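Local coordinates for protein intron-associated endonuclease 1 (Enterobacteria phage T4, PDB 1MK0) that probably cuts DNA as a homing endonuclease, its GIY-YIG catalytic domain hydrolysing phosphodiester bonds to help spread the intron that encodes it, at residues Gly4-Lys9 against Gly19-Phe24; Ile8-Asn13 against Asn54-Ser59; His40-Leu45 against Tyr89-Ala94. The protein carries 1 engineered substitution. One frame throughout, in Å; residues are numbered along the deposited sequence.

Contact 1: residues Gly4-Lys9 against Gly19-Phe24; sequences GIYQIK and GSAKDF. With CIT (citric acid), chain B.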
loop_
_atom_site.group_PDB
_atom_site.type_symbol
_atom_site.label_atom_id
_atom_site.label_comp_id
_atom_site.label_asym_id
_atom_site.label_seq_id
_atom_site.Cartn_x
_atom_site.Cartn_y
_atom_site.Cartn_z
ATOM N N GLY A 4 -11.045 -0.102 -3.192
ATOM C CA GLY A 4 -10.701 -1.467 -2.855
ATOM C C GLY A 4 -9.332 -1.604 -2.228
ATOM O O GLY A 4 -8.792 -0.655 -1.655
ATOM N N ILE A 5 -8.777 -2.803 -2.353
ATOM C CA ILE A 5 -7.469 -3.120 -1.802
ATOM C C ILE A 5 -6.454 -3.145 -2.933
ATOM O O ILE A 5 -6.739 -3.634 -4.028
ATOM C CB ILE A 5 -7.484 -4.504 -1.120
ATOM C CG1 ILE A 5 -8.674 -4.605 -0.159
ATOM C CG2 ILE A 5 -6.168 -4.740 -0.389
ATOM C CD1 ILE A 5 -8.687 -3.550 0.929
ATOM N N TYR A 6 -5.263 -2.623 -2.667
ATOM C CA TYR A 6 -4.222 -2.580 -3.682
ATOM C C TYR A 6 -2.870 -2.976 -3.110
ATOM O O TYR A 6 -2.707 -3.113 -1.899
ATOM C CB TYR A 6 -4.124 -1.162 -4.250
ATOM C CG TYR A 6 -3.709 -0.141 -3.212
ATOM C CD1 TYR A 6 -2.365 0.025 -2.864
ATOM C CD2 TYR A 6 -4.661 0.612 -2.531
ATOM C CE1 TYR A 6 -1.985 0.909 -1.865
ATOM C CE2 TYR A 6 -4.293 1.498 -1.527
ATOM C CZ TYR A 6 -2.954 1.641 -1.199
ATOM O OH TYR A 6 -2.593 2.497 -0.196
ATOM N N GLN A 7 -1.902 -3.164 -3.998
ATOM C CA GLN A 7 -0.547 -3.478 -3.580
ATOM C C GLN A 7 0.397 -2.555 -4.343
ATOM O O GLN A 7 0.120 -2.169 -5.483
ATOM C CB GLN A 7 -0.185 -4.941 -3.881
ATOM C CG GLN A 7 -0.129 -5.291 -5.366
ATOM C CD GLN A 7 0.385 -6.700 -5.630
ATOM O OE1 GLN A 7 0.390 -7.166 -6.771
ATOM N NE2 GLN A 7 0.825 -7.380 -4.581
ATOM N N ILE A 8 1.484 -2.166 -3.686
ATOM C CA ILE A 8 2.517 -1.339 -4.298
ATOM C C ILE A 8 3.721 -2.261 -4.201
ATOM O O ILE A 8 4.190 -2.560 -3.104
ATOM C CB ILE A 8 2.776 -0.040 -3.504
ATOM C CG1 ILE A 8 1.519 0.837 -3.531
ATOM C CG2 ILE A 8 3.964 0.714 -4.111
ATOM C CD1 ILE A 8 1.652 2.143 -2.773
ATOM N N LYS A 9 4.203 -2.735 -5.345
ATOM C CA LYS A 9 5.314 -3.679 -5.363
ATOM C C LYS A 9 6.634 -3.131 -5.890
ATOM O O LYS A 9 6.690 -2.496 -6.943
ATOM C CB LYS A 9 4.908 -4.915 -6.177
ATOM C CG LYS A 9 5.980 -5.992 -6.273
ATOM C CD LYS A 9 5.427 -7.287 -6.868
ATOM C CE LYS A 9 4.896 -7.088 -8.279
ATOM N NZ LYS A 9 4.421 -8.364 -8.889
ATOM N N GLY A 19 -2.579 -1.787 0.786
ATOM C CA GLY A 19 -3.370 -0.692 1.319
ATOM C C GLY A 19 -4.790 -0.697 0.791
ATOM O O GLY A 19 -5.169 -1.575 0.026
ATOM N N SER A 20 -5.580 0.286 1.213
ATOM C CA SER A 20 -6.965 0.400 0.767
ATOM C C SER A 20 -7.200 1.826 0.290
ATOM O O SER A 20 -6.567 2.760 0.776
ATOM C CB SER A 20 -7.924 0.059 1.910
ATOM O OG SER A 20 -7.740 0.928 3.016
ATOM N N ALA A 21 -8.105 2.006 -0.663
ATOM C CA ALA A 21 -8.354 3.347 -1.171
ATOM C C ALA A 21 -9.781 3.604 -1.608
ATOM O O ALA A 21 -10.487 2.693 -2.051
ATOM C CB ALA A 21 -7.414 3.631 -2.334
ATOM N N LYS A 22 -10.194 4.861 -1.472
ATOM C CA LYS A 22 -11.514 5.300 -1.903
ATOM C C LYS A 22 -11.387 5.413 -3.424
ATOM O O LYS A 22 -12.338 5.160 -4.163
ATOM C CB LYS A 22 -11.859 6.656 -1.278
ATOM C CG LYS A 22 -13.171 7.263 -1.771
ATOM C CD LYS A 22 -14.367 6.360 -1.494
ATOM C CE LYS A 22 -15.655 6.966 -2.039
ATOM N NZ LYS A 22 -16.823 6.056 -1.872
ATOM N N ASP A 23 -10.195 5.806 -3.877
ATOM C CA ASP A 23 -9.873 5.886 -5.301
ATOM C C ASP A 23 -8.411 5.485 -5.475
ATOM O O ASP A 23 -7.509 6.157 -4.975
ATOM C CB ASP A 23 -10.060 7.282 -5.883
ATOM C CG ASP A 23 -9.723 7.324 -7.365
ATOM O OD1 ASP A 23 -10.457 6.693 -8.159
ATOM O OD2 ASP A 23 -8.715 7.955 -7.741
ATOM N N PHE A 24 -8.180 4.394 -6.195
ATOM C CA PHE A 24 -6.830 3.889 -6.411
ATOM C C PHE A 24 -5.829 4.888 -6.984
ATOM O O PHE A 24 -4.799 5.161 -6.371
ATOM C CB PHE A 24 -6.868 2.659 -7.321
ATOM C CG PHE A 24 -7.541 1.467 -6.705
ATOM C CD1 PHE A 24 -7.031 0.887 -5.547
ATOM C CD2 PHE A 24 -8.671 0.911 -7.293
ATOM C CE1 PHE A 24 -7.639 -0.237 -4.981
ATOM C CE2 PHE A 24 -9.287 -0.208 -6.741
ATOM C CZ PHE A 24 -8.773 -0.785 -5.583
HETATM C C1 CIT B . -3.413 5.091 4.912
HETATM O O1 CIT B . -4.221 5.243 3.915
HETATM O O2 CIT B . -2.915 6.132 5.473
HETATM C C2 CIT B . -3.108 3.627 5.339
HETATM C C3 CIT B . -3.370 2.454 4.358
HETATM O O7 CIT B . -4.833 2.245 4.232
HETATM C C4 CIT B . -2.730 1.168 4.806
HETATM C C5 CIT B . -3.031 0.710 6.179
HETATM O O3 CIT B . -4.032 0.127 6.538
HETATM O O4 CIT B . -2.199 0.937 7.060
HETATM C C6 CIT B . -2.990 2.721 2.876
HETATM O O5 CIT B . -1.794 3.145 2.735
HETATM O O6 CIT B . -3.926 2.496 2.079
#
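Tyr6 lays its ring across the backbone of Gly19. At the root of the side chain, Tyr6 CB packs against Phe24 CE1 at 3.7 Å. The first torsion (chi1 63°) sets CG between the backbone N and the carbonyl carbon, which swings the ring toward the neighbouring strand. Tyr6 CD2 then comes 3.4 Å from Gly19 O. Tyr6 CE2 lies 3.2 Å from Gly19 C, with the Ala21 methyl a little farther off, and CZ comes close to Gly19 CA. One face receives Gly19: its CA is 3.8 Å from the ring centroid, a CH-pi contact 25° off the ring normal. Without a side chain, Gly19 lets the aromatic ring rest directly on the main chain. At the tip, the hydroxyl is hydrogen-bonded to His31 NE2; O6 of a citrate, probably from the crystallisation liquor, lies 2.6 Å from Tyr6 OH, a weak contact whose proton is not settled. Ser20 N donates to the same citrate O6 at 2.9 Å, and Tyr17, Arg27 and Thr95 also bond the citrate.

Beneath this, the strands pair antiparallel. Tyr6 and Gly19 exchange two backbone bonds, and so do Gly4 and Ala21, with Ala21 N 2.9 Å from Gly4 O. Gly4 has a positive phi of 144° that suits glycine, and its bare CA lets Phe24 CZ approach Gly4 CA to 3.4 Å. Gly4-Ile5-Tyr6 is the GIY half of the motif and Tyr17-Val18-Gly19, with valine in place of isoleucine, the YIG half, side by side in one beta hairpin. On the other face of the sheet Ile5 packs on helix 68-81, touching Trp78 and the engineered Ala75. On the Tyr6 face lies helix 24-37, whose Trp28 meets the tyrosine ring edge-to-face, while strand 56-63 flanks 4-10 on the side away from 16-21.

Contact 2: residues Ile8-Asn13 against Asn54-Ser59; sequences IKNTLN and NVFECS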
loop_
_atom_site.group_PDB
_atom_site.type_symbol
_atom_site.label_atom_id
_atom_site.label_comp_id
_atom_site.label_asym_id
_atom_site.label_seq_id
_atom_site.Cartn_x
_atom_site.Cartn_y
_atom_site.Cartn_z
ATOM N N ILE A 8 1.484 -2.166 -3.686
ATOM C CA ILE A 8 2.517 -1.339 -4.298
ATOM C C ILE A 8 3.721 -2.261 -4.201
ATOM O O ILE A 8 4.190 -2.560 -3.104
ATOM C CB ILE A 8 2.776 -0.040 -3.504
ATOM C CG1 ILE A 8 1.519 0.837 -3.531
ATOM C CG2 ILE A 8 3.964 0.714 -4.111
ATOM C CD1 ILE A 8 1.652 2.143 -2.773
ATOM N N LYS A 9 4.203 -2.735 -5.345
ATOM C CA LYS A 9 5.314 -3.679 -5.363
ATOM C C LYS A 9 6.634 -3.131 -5.890
ATOM O O LYS A 9 6.690 -2.496 -6.943
ATOM C CB LYS A 9 4.908 -4.915 -6.177
ATOM C CG LYS A 9 5.980 -5.992 -6.273
ATOM C CD LYS A 9 5.427 -7.287 -6.868
ATOM C CE LYS A 9 4.896 -7.088 -8.279
ATOM N NZ LYS A 9 4.421 -8.364 -8.889
ATOM N N ASN A 10 7.698 -3.383 -5.137
ATOM C CA ASN A 10 9.032 -2.948 -5.525
ATOM C C ASN A 10 9.477 -3.916 -6.625
ATOM O O ASN A 10 9.562 -5.121 -6.393
ATOM C CB ASN A 10 9.969 -3.040 -4.322
ATOM C CG ASN A 10 11.348 -2.484 -4.610
ATOM O OD1 ASN A 10 11.924 -2.742 -5.664
ATOM N ND2 ASN A 10 11.886 -1.724 -3.667
ATOM N N THR A 11 9.749 -3.394 -7.817
ATOM C CA THR A 11 10.151 -4.245 -8.935
ATOM C C THR A 11 11.564 -4.812 -8.815
ATOM O O THR A 11 11.962 -5.666 -9.612
ATOM C CB THR A 11 10.031 -3.496 -10.282
ATOM O OG1 THR A 11 10.909 -2.365 -10.290
ATOM C CG2 THR A 11 8.603 -3.023 -10.496
ATOM N N LEU A 12 12.312 -4.352 -7.819
ATOM C CA LEU A 12 13.678 -4.823 -7.617
ATOM C C LEU A 12 13.762 -6.050 -6.712
ATOM O O LEU A 12 14.663 -6.877 -6.866
ATOM C CB LEU A 12 14.542 -3.703 -7.024
ATOM C CG LEU A 12 14.620 -2.379 -7.790
ATOM C CD1 LEU A 12 15.556 -1.427 -7.057
ATOM C CD2 LEU A 12 15.115 -2.623 -9.210
ATOM N N ASN A 13 12.825 -6.176 -5.774
ATOM C CA ASN A 13 12.838 -7.299 -4.837
ATOM C C ASN A 13 11.481 -7.965 -4.603
ATOM O O ASN A 13 11.369 -8.882 -3.794
ATOM C CB ASN A 13 13.397 -6.837 -3.494
ATOM C CG ASN A 13 12.675 -5.620 -2.961
ATOM O OD1 ASN A 13 11.455 -5.515 -3.078
ATOM N ND2 ASN A 13 13.422 -4.699 -2.369
ATOM N N ASN A 54 11.099 5.953 -7.285
ATOM C CA ASN A 54 9.943 5.162 -7.696
ATOM C C ASN A 54 10.214 3.993 -8.636
ATOM O O ASN A 54 10.073 4.114 -9.855
ATOM C CB ASN A 54 8.878 6.069 -8.311
ATOM C CG ASN A 54 7.555 5.350 -8.530
ATOM O OD1 ASN A 54 6.571 5.958 -8.958
ATOM N ND2 ASN A 54 7.525 4.056 -8.239
ATOM N N VAL A 55 10.591 2.859 -8.054
ATOM C CA VAL A 55 10.843 1.639 -8.809
ATOM C C VAL A 55 9.679 0.693 -8.520
ATOM O O VAL A 55 9.810 -0.523 -8.630
ATOM C CB VAL A 55 12.163 0.959 -8.365
ATOM C CG1 VAL A 55 13.347 1.813 -8.783
ATOM C CG2 VAL A 55 12.171 0.753 -6.853
ATOM N N PHE A 56 8.535 1.269 -8.157
ATOM C CA PHE A 56 7.359 0.478 -7.811
ATOM C C PHE A 56 6.296 0.346 -8.891
ATOM O O PHE A 56 6.217 1.153 -9.818
ATOM C CB PHE A 56 6.700 1.051 -6.551
ATOM C CG PHE A 56 7.631 1.167 -5.382
ATOM C CD1 PHE A 56 8.483 2.259 -5.260
ATOM C CD2 PHE A 56 7.686 0.164 -4.420
ATOM C CE1 PHE A 56 9.381 2.350 -4.198
ATOM C CE2 PHE A 56 8.582 0.248 -3.354
ATOM C CZ PHE A 56 9.430 1.342 -3.245
ATOM N N GLU A 57 5.479 -0.694 -8.737
ATOM C CA GLU A 57 4.363 -0.989 -9.625
ATOM C C GLU A 57 3.117 -1.112 -8.759
ATOM O O GLU A 57 3.097 -1.886 -7.802
ATOM C CB GLU A 57 4.576 -2.313 -10.358
ATOM C CG GLU A 57 5.369 -2.220 -11.641
ATOM C CD GLU A 57 5.367 -3.532 -12.405
ATOM O OE1 GLU A 57 4.266 -4.048 -12.699
ATOM O OE2 GLU A 57 6.461 -4.047 -12.714
ATOM N N CYS A 58 2.085 -0.347 -9.096
ATOM C CA CYS A 58 0.836 -0.380 -8.347
ATOM C C CYS A 58 -0.200 -1.216 -9.087
ATOM O O CYS A 58 -0.380 -1.064 -10.294
ATOM C CB CYS A 58 0.292 1.039 -8.159
ATOM S SG CYS A 58 1.371 2.162 -7.239
ATOM N N SER A 59 -0.876 -2.103 -8.365
ATOM C CA SER A 59 -1.910 -2.932 -8.972
ATOM C C SER A 59 -3.055 -3.148 -7.992
ATOM O O SER A 59 -2.877 -3.049 -6.780
ATOM C CB SER A 59 -1.335 -4.281 -9.422
ATOM O OG SER A 59 -0.763 -4.996 -8.347
#
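The ring of Phe56 and the amide of Asn10 lie across the strands from each other with their planes 64° apart; Phe56 CE2 is 3.7 Å from Asn10 CB and 3.9 Å from Asn10 ND2. Over one face of the ring, offset toward its rim, sits CG2 of the preceding Val55. Phe56 CD2 is 3.8 Å from Ile8 CG2, so the phenyl group spans the methyl of Ile8 and the aliphatic base of Asn10.

The Asn10 amide is held at both ends. With CG anti to the backbone N (chi1 -175°), Asn10 OD1 is carried over the turn that follows and accepts from Leu12 N at 2.7 Å, in the carbonyl plane; ND2 is hydrogen-bonded to the Tyr89 hydroxyl. An asparagine suits the spot because one group can supply both an acceptor and a donor. Next to it, Thr11 doubles its hold on Val55 O, giving it the backbone N at 3.0 Å and the hydroxyl OG1 at 2.7 Å. The threonine methyl, CG2, turns to Glu57 and crosses its extended chain at about a right angle. Leu12 CD1 reaches Val55 CG2 at 4.0 Å, a small apolar contact near the surface.

Lys9 and Glu57 form the hydrogen-bonded pair of the ladder, Lys9 N pointing almost straight at Glu57 O (2.8 Å, 178° at the hydrogen). Ile8-Cys58 and Asn10-Phe56 flank it as non-hydrogen-bonded pairs, their side chains facing helices 24-37 and 43-52. This is an antiparallel ladder ending in an Asx turn, joining the central and an outer strand of the GIY-YIG domain's three-stranded sheet.

Contact 3: residues His40-Leu45 against Tyr89-Ala94; sequences HSSIKL and YNIADA
Leu45 and Tyr89 cross at about a right angle, with the leucine methyl CD1 set over one face of the ring, 4.0 Å from its centroid and 20° off the normal. A branched apolar side chain suits this place, since a single methyl can press on the aromatic face while CD2 lies over the imidazole of His40. That imidazole in turn accepts from Ser42 N through His40 ND1, at 2.9 Å.

Ser42 is the N-cap of helix 43-52. Its OG stands anti to the backbone N (chi1 167°), where it accepts from Leu45 N at 3.1 Å and donates to Tyr89 O at 2.7 Å, the latter bond lying in the carbonyl plane. One hydroxyl thus both caps the helix and ties it to the irregular chain that follows helix 68-81.

Lys44 runs alongside that chain. Bent at its third torsion (chi3 -64°), it brings NZ within 2.8 Å of Asn90 O, approaching from above the carbonyl plane; Gly88 O is a second acceptor, so two backbone carbonyls hold the ammonium group. Ile91 points at the same segment, its CG2 3.7 Å from Ser42 OG and its CD1 3.6 Å from Ser41 O.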
loop_
_atom_site.group_PDB
_atom_site.type_symbol
_atom_site.label_atom_id
_atom_site.label_comp_id
_atom_site.label_asym_id
_atom_site.label_seq_id
_atom_site.Cartn_x
_atom_site.Cartn_y
_atom_site.Cartn_z
ATOM N N HIS A 40 6.334 9.896 4.631
ATOM C CA HIS A 40 5.422 8.774 4.477
ATOM C C HIS A 40 5.229 8.036 5.801
ATOM O O HIS A 40 6.141 7.980 6.628
ATOM C CB HIS A 40 5.944 7.817 3.408
ATOM C CG HIS A 40 4.919 6.837 2.935
ATOM N ND1 HIS A 40 4.605 5.691 3.633
ATOM C CD2 HIS A 40 4.098 6.860 1.858
ATOM C CE1 HIS A 40 3.634 5.051 3.007
ATOM N NE2 HIS A 40 3.307 5.740 1.928
ATOM N N SER A 41 4.037 7.476 5.985
ATOM C CA SER A 41 3.679 6.753 7.204
ATOM C C SER A 41 4.493 5.489 7.461
ATOM O O SER A 41 4.621 5.053 8.605
ATOM C CB SER A 41 2.186 6.399 7.182
ATOM O OG SER A 41 1.852 5.614 6.047
ATOM N N SER A 42 5.036 4.891 6.407
ATOM C CA SER A 42 5.829 3.682 6.574
ATOM C C SER A 42 7.311 3.958 6.419
ATOM O O SER A 42 7.775 4.276 5.325
ATOM C CB SER A 42 5.422 2.622 5.554
ATOM O OG SER A 42 6.387 1.584 5.525
ATOM N N ILE A 43 8.057 3.824 7.510
ATOM C CA ILE A 43 9.493 4.056 7.466
ATOM C C ILE A 43 10.163 3.074 6.506
ATOM O O ILE A 43 11.181 3.388 5.892
ATOM C CB ILE A 43 10.126 3.909 8.874
ATOM C CG1 ILE A 43 11.622 4.227 8.810
ATOM C CG2 ILE A 43 9.909 2.496 9.399
ATOM C CD1 ILE A 43 12.310 4.228 10.172
ATOM N N LYS A 44 9.579 1.887 6.364
ATOM C CA LYS A 44 10.148 0.877 5.484
ATOM C C LYS A 44 10.005 1.274 4.024
ATOM O O LYS A 44 10.949 1.136 3.244
ATOM C CB LYS A 44 9.489 -0.480 5.748
ATOM C CG LYS A 44 9.646 -0.928 7.196
ATOM C CD LYS A 44 9.281 -2.390 7.395
ATOM C CE LYS A 44 7.822 -2.656 7.110
ATOM N NZ LYS A 44 7.467 -4.072 7.427
ATOM N N LEU A 45 8.831 1.774 3.651
ATOM C CA LEU A 45 8.625 2.194 2.273
ATOM C C LEU A 45 9.464 3.444 2.024
ATOM O O LEU A 45 10.070 3.596 0.960
ATOM C CB LEU A 45 7.146 2.486 2.011
ATOM C CG LEU A 45 6.796 2.743 0.540
ATOM C CD1 LEU A 45 7.124 1.513 -0.304
ATOM C CD2 LEU A 45 5.327 3.090 0.430
ATOM N N TYR A 89 6.308 -3.825 3.182
ATOM C CA TYR A 89 6.424 -2.464 3.678
ATOM C C TYR A 89 5.374 -2.023 4.692
ATOM O O TYR A 89 5.425 -0.895 5.169
ATOM C CB TYR A 89 6.439 -1.492 2.496
ATOM C CG TYR A 89 7.584 -1.745 1.545
ATOM C CD1 TYR A 89 7.358 -2.264 0.272
ATOM C CD2 TYR A 89 8.902 -1.498 1.931
ATOM C CE1 TYR A 89 8.412 -2.531 -0.592
ATOM C CE2 TYR A 89 9.965 -1.763 1.072
ATOM C CZ TYR A 89 9.711 -2.280 -0.185
ATOM O OH TYR A 89 10.756 -2.552 -1.038
ATOM N N ASN A 90 4.422 -2.892 5.021
ATOM C CA ASN A 90 3.408 -2.523 6.005
ATOM C C ASN A 90 4.015 -2.587 7.399
ATOM O O ASN A 90 4.737 -3.530 7.720
ATOM C CB ASN A 90 2.204 -3.460 5.925
ATOM C CG ASN A 90 1.389 -3.241 4.673
ATOM O OD1 ASN A 90 1.634 -3.866 3.641
ATOM N ND2 ASN A 90 0.422 -2.335 4.751
ATOM N N ILE A 91 3.725 -1.586 8.226
ATOM C CA ILE A 91 4.277 -1.546 9.578
ATOM C C ILE A 91 3.313 -2.033 10.652
ATOM O O ILE A 91 3.676 -2.106 11.824
ATOM C CB ILE A 91 4.744 -0.118 9.978
ATOM C CG1 ILE A 91 3.553 0.840 9.984
ATOM C CG2 ILE A 91 5.828 0.364 9.026
ATOM C CD1 ILE A 91 3.861 2.188 10.618
ATOM N N ALA A 92 2.088 -2.358 10.258
ATOM C CA ALA A 92 1.090 -2.838 11.203
ATOM C C ALA A 92 -0.128 -3.326 10.438
ATOM O O ALA A 92 -0.160 -3.257 9.213
ATOM C CB ALA A 92 0.693 -1.720 12.158
ATOM N N ASP A 93 -1.122 -3.836 11.156
ATOM C CA ASP A 93 -2.329 -4.291 10.489
ATOM C C ASP A 93 -3.054 -3.083 9.918
ATOM O O ASP A 93 -2.729 -1.939 10.239
ATOM C CB ASP A 93 -3.239 -5.062 11.446
ATOM C CG ASP A 93 -2.725 -6.459 11.726
ATOM O OD1 ASP A 93 -2.095 -7.050 10.822
ATOM O OD2 ASP A 93 -2.965 -6.969 12.838
ATOM N N ALA A 94 -4.042 -3.348 9.075
ATOM C CA ALA A 94 -4.796 -2.302 8.395
ATOM C C ALA A 94 -5.573 -1.298 9.232
ATOM O O ALA A 94 -6.074 -1.608 10.314
ATOM C CB ALA A 94 -5.737 -2.942 7.379
#

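Contacts 1 and 2 share Ile8 and Lys9 and use opposite edges of strand 4-10, the middle strand of the sheet; their centres are about 13 Å apart, and Gln7 N lies 2.9 Å from Ser59 O where they join. Contact 3 has its centre about 14 Å from that of contact 1, without touching it, and about 15 Å from that of contact 2, which it meets where Phe56 CE2 packs on Leu45 CD1 at 3.6 Å. Along the chain contact 1 closes before contact 3 opens, whereas contacts 2 and 3 interleave. Early hairpin, later outer strand, helix 43-52 and the loop after helix 68-81 are thereby knitted into one compact catalytic domain.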